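Local structure of cobalamin biosynthesis protein CobN (Mycobacterium tuberculosis, 7C6O) at residues W1128-A1131 with M1132-H1135; N1178-F1181 with M1182-N1186; G1139-E1142 with M1143-V1147; R1117-A1121 with R1122-P1126. The protein is the large, catalytic subunit of a cobaltochelatase, which probably inserts cobalt into the corrin ring during cobalamin biosynthesis. All blocks are in the same frame, centred on the assembly; numbering follows the deposited sequence.

Interaction 1 (W1128-A1131 with M1132-H1135); sequences WMAA and MRRH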
loop_
_atom_site.group_PDB
_atom_site.type_symbol
_atom_site.label_atom_id
_atom_site.label_comp_id
_atom_site.label_asym_id
_atom_site.label_seq_id
_atom_site.Cartn_x
_atom_site.Cartn_y
_atom_site.Cartn_z
ATOM N N TRP A 1128 -23.214 -16.958 -7.226
ATOM C CA TRP A 1128 -22.304 -15.890 -7.629
ATOM C C TRP A 1128 -22.610 -15.403 -9.039
ATOM O O TRP A 1128 -22.573 -14.196 -9.304
ATOM C CB TRP A 1128 -20.852 -16.357 -7.539
ATOM C CG TRP A 1128 -19.891 -15.287 -7.958
ATOM C CD1 TRP A 1128 -19.439 -14.249 -7.197
ATOM C CD2 TRP A 1128 -19.290 -15.132 -9.248
ATOM N NE1 TRP A 1128 -18.585 -13.460 -7.930
ATOM C CE2 TRP A 1128 -18.475 -13.982 -9.193
ATOM C CE3 TRP A 1128 -19.358 -15.854 -10.443
ATOM C CZ2 TRP A 1128 -17.732 -13.541 -10.285
ATOM C CZ3 TRP A 1128 -18.616 -15.416 -11.526
ATOM C CH2 TRP A 1128 -17.816 -14.269 -11.441
ATOM N N MET A 1129 -22.900 -16.324 -9.963
ATOM C CA MET A 1129 -23.226 -15.908 -11.323
ATOM C C MET A 1129 -24.488 -15.054 -11.345
ATOM O O MET A 1129 -24.547 -14.042 -12.052
ATOM C CB MET A 1129 -23.376 -17.127 -12.233
ATOM C CG MET A 1129 -22.086 -17.906 -12.424
ATOM S SD MET A 1129 -22.179 -19.151 -13.727
ATOM C CE MET A 1129 -22.428 -18.106 -15.164
ATOM N N ALA A 1130 -25.503 -15.437 -10.565
ATOM C CA ALA A 1130 -26.722 -14.638 -10.502
ATOM C C ALA A 1130 -26.453 -13.275 -9.876
ATOM O O ALA A 1130 -27.041 -12.268 -10.290
ATOM C CB ALA A 1130 -27.803 -15.390 -9.725
ATOM N N ALA A 1131 -25.555 -13.222 -8.887
ATOM C CA ALA A 1131 -25.197 -11.949 -8.270
ATOM C C ALA A 1131 -24.533 -11.011 -9.272
ATOM O O ALA A 1131 -24.818 -9.808 -9.289
ATOM C CB ALA A 1131 -24.279 -12.184 -7.069
ATOM N N MET A 1132 -23.636 -11.537 -10.109
ATOM C CA MET A 1132 -23.006 -10.684 -11.113
ATOM C C MET A 1132 -24.008 -10.226 -12.165
ATOM O O MET A 1132 -23.885 -9.112 -12.689
ATOM C CB MET A 1132 -21.833 -11.413 -11.768
ATOM C CG MET A 1132 -20.724 -11.820 -10.803
ATOM S SD MET A 1132 -19.928 -10.423 -9.969
ATOM C CE MET A 1132 -20.753 -10.432 -8.375
ATOM N N ARG A 1133 -25.009 -11.052 -12.477
ATOM C CA ARG A 1133 -26.032 -10.638 -13.426
ATOM C C ARG A 1133 -26.945 -9.556 -12.869
ATOM O O ARG A 1133 -27.774 -9.024 -13.617
ATOM C CB ARG A 1133 -26.861 -11.844 -13.876
ATOM C CG ARG A 1133 -26.112 -12.771 -14.819
ATOM C CD ARG A 1133 -27.057 -13.709 -15.545
ATOM N NE ARG A 1133 -27.721 -14.630 -14.628
ATOM C CZ ARG A 1133 -27.247 -15.828 -14.302
ATOM N NH1 ARG A 1133 -26.103 -16.256 -14.820
ATOM N NH2 ARG A 1133 -27.919 -16.599 -13.461
ATOM N N ARG A 1134 -26.821 -9.219 -11.589
ATOM C CA ARG A 1134 -27.493 -8.056 -11.030
ATOM C C ARG A 1134 -26.683 -6.778 -11.192
ATOM O O ARG A 1134 -27.145 -5.713 -10.773
ATOM C CB ARG A 1134 -27.797 -8.271 -9.544
ATOM C CG ARG A 1134 -28.734 -9.428 -9.255
ATOM C CD ARG A 1134 -29.246 -9.371 -7.829
ATOM N NE ARG A 1134 -28.170 -9.479 -6.850
ATOM C CZ ARG A 1134 -27.765 -10.626 -6.315
ATOM N NH1 ARG A 1134 -28.345 -11.767 -6.668
ATOM N NH2 ARG A 1134 -26.779 -10.632 -5.428
ATOM N N HIS A 1135 -25.493 -6.851 -11.793
ATOM C CA HIS A 1135 -24.603 -5.696 -11.837
ATOM C C HIS A 1135 -24.131 -5.367 -13.250
ATOM O O HIS A 1135 -23.078 -4.742 -13.411
ATOM C CB HIS A 1135 -23.414 -5.911 -10.897
ATOM C CG HIS A 1135 -23.787 -5.847 -9.449
ATOM N ND1 HIS A 1135 -23.912 -4.656 -8.766
ATOM C CD2 HIS A 1135 -24.095 -6.824 -8.562
ATOM C CE1 HIS A 1135 -24.268 -4.902 -7.517
ATOM N NE2 HIS A 1135 -24.385 -6.209 -7.367
#
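W1128 and M1132, one helical turn apart, meet in a Met-aromatic contact at the C-terminal end of helix 1126-1132, where the chain leaves the helix through a type I turn, M1132 to H1135. The buried side is tight. M1132 CG sits over one face of the indole, 3.6 Å from the centroid of the W1128 six-membered ring, a CH-pi contact close to the ring normal. Bends at chi2 and chi3 fold the methionine back across the indole, so that SD lies obliquely to the five-membered ring and CE reaches 3.8 Å from W1128 NE1. M1132 N donates to W1128 O and R1133 N to M1129 O, the last regular turns of the helix.

R1133 is tethered: its guanidinium lays one face over A1130 CA and M1129 O, while NH1 is hydrogen-bonded to N1178. The loose side belongs to R1134, exposed to solvent, which places its guanidinium face above A1131 CA; its NH2 makes a long, weak ion pair with D699. R1134 N bonds to A1131 O from above the carbonyl plane. H1135, whose ND1 bonds to D390, brings CD2 edge-on to within 3.2 Å of A1131 O.

Interaction 2 (N1178-F1181 with M1182-N1186); sequences NRTF and MTESN
Four consecutive i to i+4 backbone bonds, from M1182 N to N1178 O through S1185 N to F1181 O, carry the helix 1176-1185 across this stretch, and N1186 then leaves helical geometry to become the N-cap of helix 1187-1203. Side chains one turn apart run alongside each other. N1178 and M1182 point the same way, with N1178 ND2 3.8 Å from M1182 CG, while ND2 bonds to Y1172 O. M1182 curls at chi2 and chi3, which leaves its sulfur obliquely beside the F1181 ring, 5.2 Å from the centroid, in a distant Met-aromatic contact. F1181 sends CE1 to 3.8 Å from S1185 OG; that hydroxyl is hydrogen-bonded to D421. On the outer side, in one of the two conformers of E1184, T1180 CG2 lies 3.6 Å from E1184 OE2, a methyl against a carboxylate. The R1179 guanidinium makes a salt bridge with E1223.

T1183 has OG1 anti to its carbonyl carbon (chi1 -61°), and the hydroxyl turns back to donate to R1179 O at 2.8 Å. T1183 N bonds to the same oxygen, and the two donors reach it from opposite faces of the carbonyl plane. R1179 O is thus gripped twice by one residue, which satisfies the threonine hydroxyl within the helix.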
loop_
_atom_site.group_PDB
_atom_site.type_symbol
_atom_site.label_atom_id
_atom_site.label_comp_id
_atom_site.label_asym_id
_atom_site.label_seq_id
_atom_site.Cartn_x
_atom_site.Cartn_y
_atom_site.Cartn_z
ATOM N N ASN A 1178 -27.001 -16.590 -19.541
ATOM C CA ASN A 1178 -25.794 -15.795 -19.341
ATOM C C ASN A 1178 -25.349 -15.128 -20.635
ATOM O O ASN A 1178 -24.859 -13.993 -20.615
ATOM C CB ASN A 1178 -24.674 -16.659 -18.769
ATOM C CG ASN A 1178 -23.722 -15.861 -17.905
ATOM O OD1 ASN A 1178 -24.103 -15.373 -16.841
ATOM N ND2 ASN A 1178 -22.482 -15.709 -18.362
ATOM N N ARG A 1179 -25.513 -15.812 -21.772
ATOM C CA ARG A 1179 -25.165 -15.208 -23.055
ATOM C C ARG A 1179 -26.005 -13.966 -23.329
ATOM O O ARG A 1179 -25.485 -12.943 -23.790
ATOM C CB ARG A 1179 -25.343 -16.221 -24.184
ATOM C CG ARG A 1179 -25.281 -15.595 -25.564
ATOM C CD ARG A 1179 -24.099 -16.112 -26.350
ATOM N NE ARG A 1179 -24.423 -17.336 -27.075
ATOM C CZ ARG A 1179 -24.584 -17.398 -28.392
ATOM N NH1 ARG A 1179 -24.443 -16.306 -29.131
ATOM N NH2 ARG A 1179 -24.875 -18.553 -28.971
ATOM N N THR A 1180 -27.312 -14.042 -23.063
ATOM C CA THR A 1180 -28.174 -12.879 -23.234
ATOM C C THR A 1180 -27.724 -11.725 -22.349
ATOM O O THR A 1180 -27.681 -10.571 -22.792
ATOM C CB THR A 1180 -29.624 -13.253 -22.924
ATOM O OG1 THR A 1180 -30.096 -14.187 -23.902
ATOM C CG2 THR A 1180 -30.515 -12.015 -22.931
ATOM N N PHE A 1181 -27.386 -12.022 -21.093
ATOM C CA PHE A 1181 -26.893 -10.988 -20.189
ATOM C C PHE A 1181 -25.587 -10.389 -20.696
ATOM O O PHE A 1181 -25.421 -9.162 -20.719
ATOM C CB PHE A 1181 -26.717 -11.571 -18.786
ATOM C CG PHE A 1181 -25.832 -10.747 -17.895
ATOM C CD1 PHE A 1181 -26.287 -9.555 -17.355
ATOM C CD2 PHE A 1181 -24.545 -11.166 -17.596
ATOM C CE1 PHE A 1181 -25.474 -8.792 -16.538
ATOM C CE2 PHE A 1181 -23.729 -10.408 -16.774
ATOM C CZ PHE A 1181 -24.196 -9.220 -16.245
ATOM N N MET A 1182 -24.643 -11.242 -21.104
ATOM C CA MET A 1182 -23.371 -10.753 -21.629
ATOM C C MET A 1182 -23.577 -9.891 -22.868
ATOM O O MET A 1182 -22.941 -8.842 -23.017
ATOM C CB MET A 1182 -22.443 -11.925 -21.959
ATOM C CG MET A 1182 -22.010 -12.772 -20.771
ATOM S SD MET A 1182 -20.886 -11.940 -19.634
ATOM C CE MET A 1182 -19.619 -11.351 -20.757
ATOM N N THR A 1183 -24.463 -10.318 -23.769
ATOM C CA THR A 1183 -24.665 -9.583 -25.015
ATOM C C THR A 1183 -25.241 -8.194 -24.758
ATOM O O THR A 1183 -24.844 -7.220 -25.407
ATOM C CB THR A 1183 -25.575 -10.385 -25.946
ATOM O OG1 THR A 1183 -24.952 -11.637 -26.256
ATOM C CG2 THR A 1183 -25.842 -9.619 -27.236
ATOM N N GLU A 1184 -26.168 -8.079 -23.804
ATOM C CA GLU A 1184 -26.798 -6.790 -23.549
ATOM C C GLU A 1184 -25.877 -5.852 -22.775
ATOM O O GLU A 1184 -25.764 -4.669 -23.118
ATOM C CB GLU A 1184 -28.115 -6.998 -22.803
ATOM C CG GLU A 1184 -29.151 -7.778 -23.605
ATOM C CD GLU A 1184 -30.367 -8.166 -22.785
ATOM O OE1 GLU A 1184 -30.300 -8.086 -21.539
ATOM O OE2 GLU A 1184 -31.391 -8.552 -23.387
ATOM N N SER A 1185 -25.206 -6.355 -21.738
ATOM C CA SER A 1185 -24.426 -5.496 -20.852
ATOM C C SER A 1185 -22.970 -5.326 -21.264
ATOM O O SER A 1185 -22.399 -4.253 -21.038
ATOM C CB SER A 1185 -24.475 -6.035 -19.418
ATOM O OG SER A 1185 -25.743 -5.804 -18.831
ATOM N N ASN A 1186 -22.342 -6.347 -21.842
ATOM C CA ASN A 1186 -20.916 -6.239 -22.123
ATOM C C ASN A 1186 -20.515 -7.181 -23.252
ATOM O O ASN A 1186 -19.818 -8.177 -23.015
ATOM C CB ASN A 1186 -20.105 -6.536 -20.859
ATOM C CG ASN A 1186 -18.679 -6.024 -20.937
ATOM O OD1 ASN A 1186 -18.130 -5.832 -22.023
ATOM N ND2 ASN A 1186 -18.065 -5.809 -19.780
#

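Interaction 3 (G1139-E1142 with M1143-V1147); sequences GAFE and MAATV
G1139 O takes a weak bond from M1143 N, 3.3 Å long, and lies 3.6 Å from M1143 CG, the first turn of this stretch of the alpha-helix 1136-1157. A1140 follows with a firmer bond, its oxygen accepting from A1144 N, while its methyl points away from 1143-1147. F1141 O receives A1145 N at 2.9 Å; the side chain points away from 1143-1147 and packs on R382 and N385, and CE1 comes no nearer than 4.5 Å to A1145 CB, an oblique and light contact. At E1142 the carbonyl has two donors from one residue. T1146 N and T1146 OG1, at 3.1 and 2.9 Å from E1142 O, approach from opposite faces of the carbonyl plane. The hydroxyl reaches back because it stands beside the threonine's own N (chi1 -63°), and it also bonds to R1122. In one of the two conformers of E1142, OE2 forms a salt bridge with K1138, one turn earlier.

M1143 is extended beyond CG and packs against other helices: W1128, M1129 and M1132 of helix 1126-1132, Y1172 of helix 1162-1174 and N1178 of helix 1176-1185. A1140 packs on F1181 and M1182 of that last helix, and V1147 on L1168 and Y1172.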
loop_
_atom_site.group_PDB
_atom_site.type_symbol
_atom_site.label_atom_id
_atom_site.label_comp_id
_atom_site.label_asym_id
_atom_site.label_seq_id
_atom_site.Cartn_x
_atom_site.Cartn_y
_atom_site.Cartn_z
ATOM N N GLY A 1139 -20.582 -6.629 -13.676
ATOM C CA GLY A 1139 -20.778 -8.036 -13.371
ATOM C C GLY A 1139 -20.294 -8.938 -14.491
ATOM O O GLY A 1139 -19.638 -9.952 -14.247
ATOM N N ALA A 1140 -20.604 -8.570 -15.736
ATOM C CA ALA A 1140 -20.097 -9.310 -16.886
ATOM C C ALA A 1140 -18.581 -9.202 -16.984
ATOM O O ALA A 1140 -17.904 -10.171 -17.350
ATOM C CB ALA A 1140 -20.755 -8.792 -18.164
ATOM N N PHE A 1141 -18.039 -8.024 -16.666
ATOM C CA PHE A 1141 -16.593 -7.824 -16.640
ATOM C C PHE A 1141 -15.915 -8.814 -15.700
ATOM O O PHE A 1141 -14.871 -9.385 -16.036
ATOM C CB PHE A 1141 -16.296 -6.380 -16.222
ATOM C CG PHE A 1141 -14.829 -6.040 -16.137
ATOM C CD1 PHE A 1141 -14.081 -6.381 -15.020
ATOM C CD2 PHE A 1141 -14.212 -5.336 -17.158
ATOM C CE1 PHE A 1141 -12.739 -6.059 -14.938
ATOM C CE2 PHE A 1141 -12.871 -5.007 -17.080
ATOM C CZ PHE A 1141 -12.135 -5.369 -15.968
ATOM N N GLU A 1142 -16.484 -9.022 -14.512
ATOM C CA GLU A 1142 -15.861 -9.913 -13.537
ATOM C C GLU A 1142 -15.869 -11.359 -14.019
ATOM O O GLU A 1142 -14.933 -12.115 -13.741
ATOM C CB GLU A 1142 -16.568 -9.790 -12.187
ATOM C CG GLU A 1142 -16.440 -8.417 -11.543
ATOM C CD GLU A 1142 -15.016 -8.094 -11.126
ATOM O OE1 GLU A 1142 -14.239 -9.039 -10.871
ATOM O OE2 GLU A 1142 -14.673 -6.894 -11.058
ATOM N N MET A 1143 -16.923 -11.765 -14.732
ATOM C CA MET A 1143 -16.933 -13.108 -15.303
ATOM C C MET A 1143 -15.824 -13.266 -16.336
ATOM O O MET A 1143 -15.107 -14.274 -16.343
ATOM C CB MET A 1143 -18.296 -13.413 -15.926
ATOM C CG MET A 1143 -19.431 -13.521 -14.923
ATOM S SD MET A 1143 -21.006 -13.854 -15.743
ATOM C CE MET A 1143 -22.128 -13.878 -14.354
ATOM N N ALA A 1144 -15.659 -12.268 -17.207
ATOM C CA ALA A 1144 -14.633 -12.347 -18.242
ATOM C C ALA A 1144 -13.233 -12.324 -17.641
ATOM O O ALA A 1144 -12.336 -13.023 -18.126
ATOM C CB ALA A 1144 -14.801 -11.203 -19.241
ATOM N N ALA A 1145 -13.023 -11.516 -16.600
ATOM C CA ALA A 1145 -11.716 -11.482 -15.955
ATOM C C ALA A 1145 -11.379 -12.830 -15.338
ATOM O O ALA A 1145 -10.226 -13.276 -15.392
ATOM C CB ALA A 1145 -11.675 -10.382 -14.894
ATOM N N THR A 1146 -12.380 -13.498 -14.753
ATOM C CA THR A 1146 -12.157 -14.819 -14.175
ATOM C C THR A 1146 -11.656 -15.803 -15.226
ATOM O O THR A 1146 -10.754 -16.602 -14.955
ATOM C CB THR A 1146 -13.446 -15.329 -13.523
ATOM O OG1 THR A 1146 -13.806 -14.468 -12.435
ATOM C CG2 THR A 1146 -13.263 -16.749 -12.997
ATOM N N VAL A 1147 -12.218 -15.750 -16.437
ATOM C CA VAL A 1147 -11.732 -16.617 -17.508
ATOM C C VAL A 1147 -10.271 -16.312 -17.816
ATOM O O VAL A 1147 -9.453 -17.226 -17.983
ATOM C CB VAL A 1147 -12.617 -16.478 -18.761
ATOM C CG1 VAL A 1147 -12.038 -17.287 -19.908
ATOM C CG2 VAL A 1147 -14.043 -16.926 -18.458
#

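Interaction 4 (R1117-A1121 with R1122-P1126); sequences RVFRA and RVVNP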
loop_
_atom_site.group_PDB
_atom_site.type_symbol
_atom_site.label_atom_id
_atom_site.label_comp_id
_atom_site.label_asym_id
_atom_site.label_seq_id
_atom_site.Cartn_x
_atom_site.Cartn_y
_atom_site.Cartn_z
ATOM N N ARG A 1117 -11.401 -25.608 -5.634
ATOM C CA ARG A 1117 -12.245 -25.029 -4.593
ATOM C C ARG A 1117 -12.853 -23.712 -5.055
ATOM O O ARG A 1117 -14.062 -23.491 -4.923
ATOM C CB ARG A 1117 -11.437 -24.823 -3.312
ATOM C CG ARG A 1117 -11.293 -26.061 -2.448
ATOM C CD ARG A 1117 -10.233 -25.844 -1.384
ATOM N NE ARG A 1117 -10.166 -26.949 -0.433
ATOM C CZ ARG A 1117 -10.645 -26.897 0.806
ATOM N NH1 ARG A 1117 -11.222 -25.790 1.250
ATOM N NH2 ARG A 1117 -10.540 -27.950 1.604
ATOM N N VAL A 1118 -12.022 -22.819 -5.597
ATOM C CA VAL A 1118 -12.521 -21.546 -6.113
ATOM C C VAL A 1118 -13.473 -21.784 -7.277
ATOM O O VAL A 1118 -14.498 -21.103 -7.412
ATOM C CB VAL A 1118 -11.339 -20.641 -6.512
ATOM C CG1 VAL A 1118 -11.816 -19.449 -7.325
ATOM C CG2 VAL A 1118 -10.593 -20.175 -5.270
ATOM N N PHE A 1119 -13.162 -22.773 -8.122
ATOM C CA PHE A 1119 -14.000 -23.059 -9.283
ATOM C C PHE A 1119 -15.413 -23.445 -8.859
ATOM O O PHE A 1119 -16.398 -22.907 -9.376
ATOM C CB PHE A 1119 -13.365 -24.170 -10.124
ATOM C CG PHE A 1119 -13.999 -24.352 -11.479
ATOM C CD1 PHE A 1119 -13.636 -23.541 -12.543
ATOM C CD2 PHE A 1119 -14.950 -25.336 -11.689
ATOM C CE1 PHE A 1119 -14.213 -23.708 -13.790
ATOM C CE2 PHE A 1119 -15.528 -25.510 -12.934
ATOM C CZ PHE A 1119 -15.159 -24.695 -13.985
ATOM N N ARG A 1120 -15.532 -24.364 -7.900
ATOM C CA ARG A 1120 -16.857 -24.830 -7.506
ATOM C C ARG A 1120 -17.548 -23.862 -6.553
ATOM O O ARG A 1120 -18.757 -23.640 -6.669
ATOM C CB ARG A 1120 -16.762 -26.217 -6.874
ATOM C CG ARG A 1120 -16.324 -27.307 -7.833
ATOM C CD ARG A 1120 -16.743 -28.651 -7.290
ATOM N NE ARG A 1120 -16.138 -29.777 -7.992
ATOM C CZ ARG A 1120 -16.725 -30.455 -8.971
ATOM N NH1 ARG A 1120 -17.940 -30.116 -9.384
ATOM N NH2 ARG A 1120 -16.093 -31.475 -9.536
ATOM N N ALA A 1121 -16.811 -23.278 -5.601
ATOM C CA ALA A 1121 -17.450 -22.409 -4.620
ATOM C C ALA A 1121 -17.818 -21.042 -5.182
ATOM O O ALA A 1121 -18.700 -20.378 -4.625
ATOM C CB ALA A 1121 -16.549 -22.230 -3.392
ATOM N N ARG A 1122 -17.180 -20.606 -6.269
ATOM C CA ARG A 1122 -17.415 -19.253 -6.754
ATOM C C ARG A 1122 -17.612 -19.203 -8.266
ATOM O O ARG A 1122 -18.633 -18.696 -8.738
ATOM C CB ARG A 1122 -16.256 -18.340 -6.336
ATOM C CG ARG A 1122 -16.595 -16.851 -6.315
ATOM C CD ARG A 1122 -16.260 -16.176 -7.632
ATOM N NE ARG A 1122 -14.825 -16.186 -7.904
ATOM C CZ ARG A 1122 -14.284 -15.857 -9.072
ATOM N NH1 ARG A 1122 -15.063 -15.499 -10.087
ATOM N NH2 ARG A 1122 -12.965 -15.895 -9.230
ATOM N N VAL A 1123 -16.648 -19.739 -9.025
ATOM C CA VAL A 1123 -16.587 -19.492 -10.467
ATOM C C VAL A 1123 -17.874 -19.939 -11.155
ATOM O O VAL A 1123 -18.477 -19.181 -11.925
ATOM C CB VAL A 1123 -15.354 -20.179 -11.079
ATOM C CG1 VAL A 1123 -15.372 -20.053 -12.594
ATOM C CG2 VAL A 1123 -14.073 -19.575 -10.512
ATOM N N VAL A 1124 -18.311 -21.167 -10.896
ATOM C CA VAL A 1124 -19.536 -21.688 -11.496
ATOM C C VAL A 1124 -20.636 -21.874 -10.452
ATOM O O VAL A 1124 -21.592 -22.618 -10.679
ATOM C CB VAL A 1124 -19.276 -22.990 -12.273
ATOM C CG1 VAL A 1124 -18.364 -22.723 -13.460
ATOM C CG2 VAL A 1124 -18.681 -24.049 -11.363
ATOM N N ASN A 1125 -20.510 -21.212 -9.311
ATOM C CA ASN A 1125 -21.562 -21.221 -8.305
ATOM C C ASN A 1125 -22.741 -20.403 -8.814
ATOM O O ASN A 1125 -22.582 -19.201 -9.065
ATOM C CB ASN A 1125 -21.029 -20.649 -6.990
ATOM C CG ASN A 1125 -21.994 -20.828 -5.835
ATOM O OD1 ASN A 1125 -23.209 -20.849 -6.016
ATOM N ND2 ASN A 1125 -21.448 -20.954 -4.630
ATOM N N PRO A 1126 -23.927 -20.995 -8.981
ATOM C CA PRO A 1126 -25.057 -20.219 -9.521
ATOM C C PRO A 1126 -25.405 -18.998 -8.688
ATOM O O PRO A 1126 -25.921 -18.017 -9.237
ATOM C CB PRO A 1126 -26.206 -21.240 -9.549
ATOM C CG PRO A 1126 -25.797 -22.320 -8.595
ATOM C CD PRO A 1126 -24.300 -22.386 -8.680
#
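The F1119 ring meets two valines. V1124 CG1 makes an off-centre CH-pi contact, 4.2 Å from the F1119 ring centroid, and approaches CZ; V1123 CG1 comes obliquely to 3.9 Å from F1119 CD1. The second flat group, the R1122 guanidinium, has V1123 CG2 over the centre of one face, and its NH2 lies 4.2 Å from V1118 CG1. The arginine bends at chi2 and chi3 to get there, and its charge is held by salt bridges to D1067 and D1070.

Behind these side chains the helix widens into a pi-type turn at 1119-1121. Its mark is two i to i+5 bonds, V1123 N to V1118 O, in the carbonyl plane at 3.0 Å, and V1124 N to F1119 O; V1118 O also accepts R1122 N, four residues on. V1124 then breaks helical geometry. N1125, with CG anti to its N (chi1 -171°), turns ND2 back to A1121 O at 2.8 Å and also to A620 O. The donor stands above the A1121 carbonyl plane, although that oxygen lies near the plane of the amide itself. OD1 of the same amide caps R1127 N, so one side chain ties the end of helix 1111-1123 to the start of helix 1126-1132.

F1119 and V1123 face helix 1162-1174 through M1164, Q1167 and L1168, N1125 touches I697 of strand 696-698, and R1120 packs on W688 of helix 675-694.

Overall arrangement
Along the chain the order is interaction 4, 1, 3, 2, all within the C-terminal helices of this CobN/magnesium chelatase family member. They sit on helices 1111-1123, 1126-1132, 1136-1157 and 1176-1185. Interaction 1 is the hub, its centre 11 to 13 Å from the other three and touching each: the R1122 guanidinium makes a cation-pi contact with W1128, M1143 CE lies 3.3 Å from M1129 O, and R1133 CG packs on F1181 CD2. Interactions 3 and 4 also meet, while 2 and 4, with centres 20 Å apart, do not touch. Three consecutive helices and the later 1176-1185 are thus joined into one C-terminal helical unit, 25 to 35 Å from the chain centre.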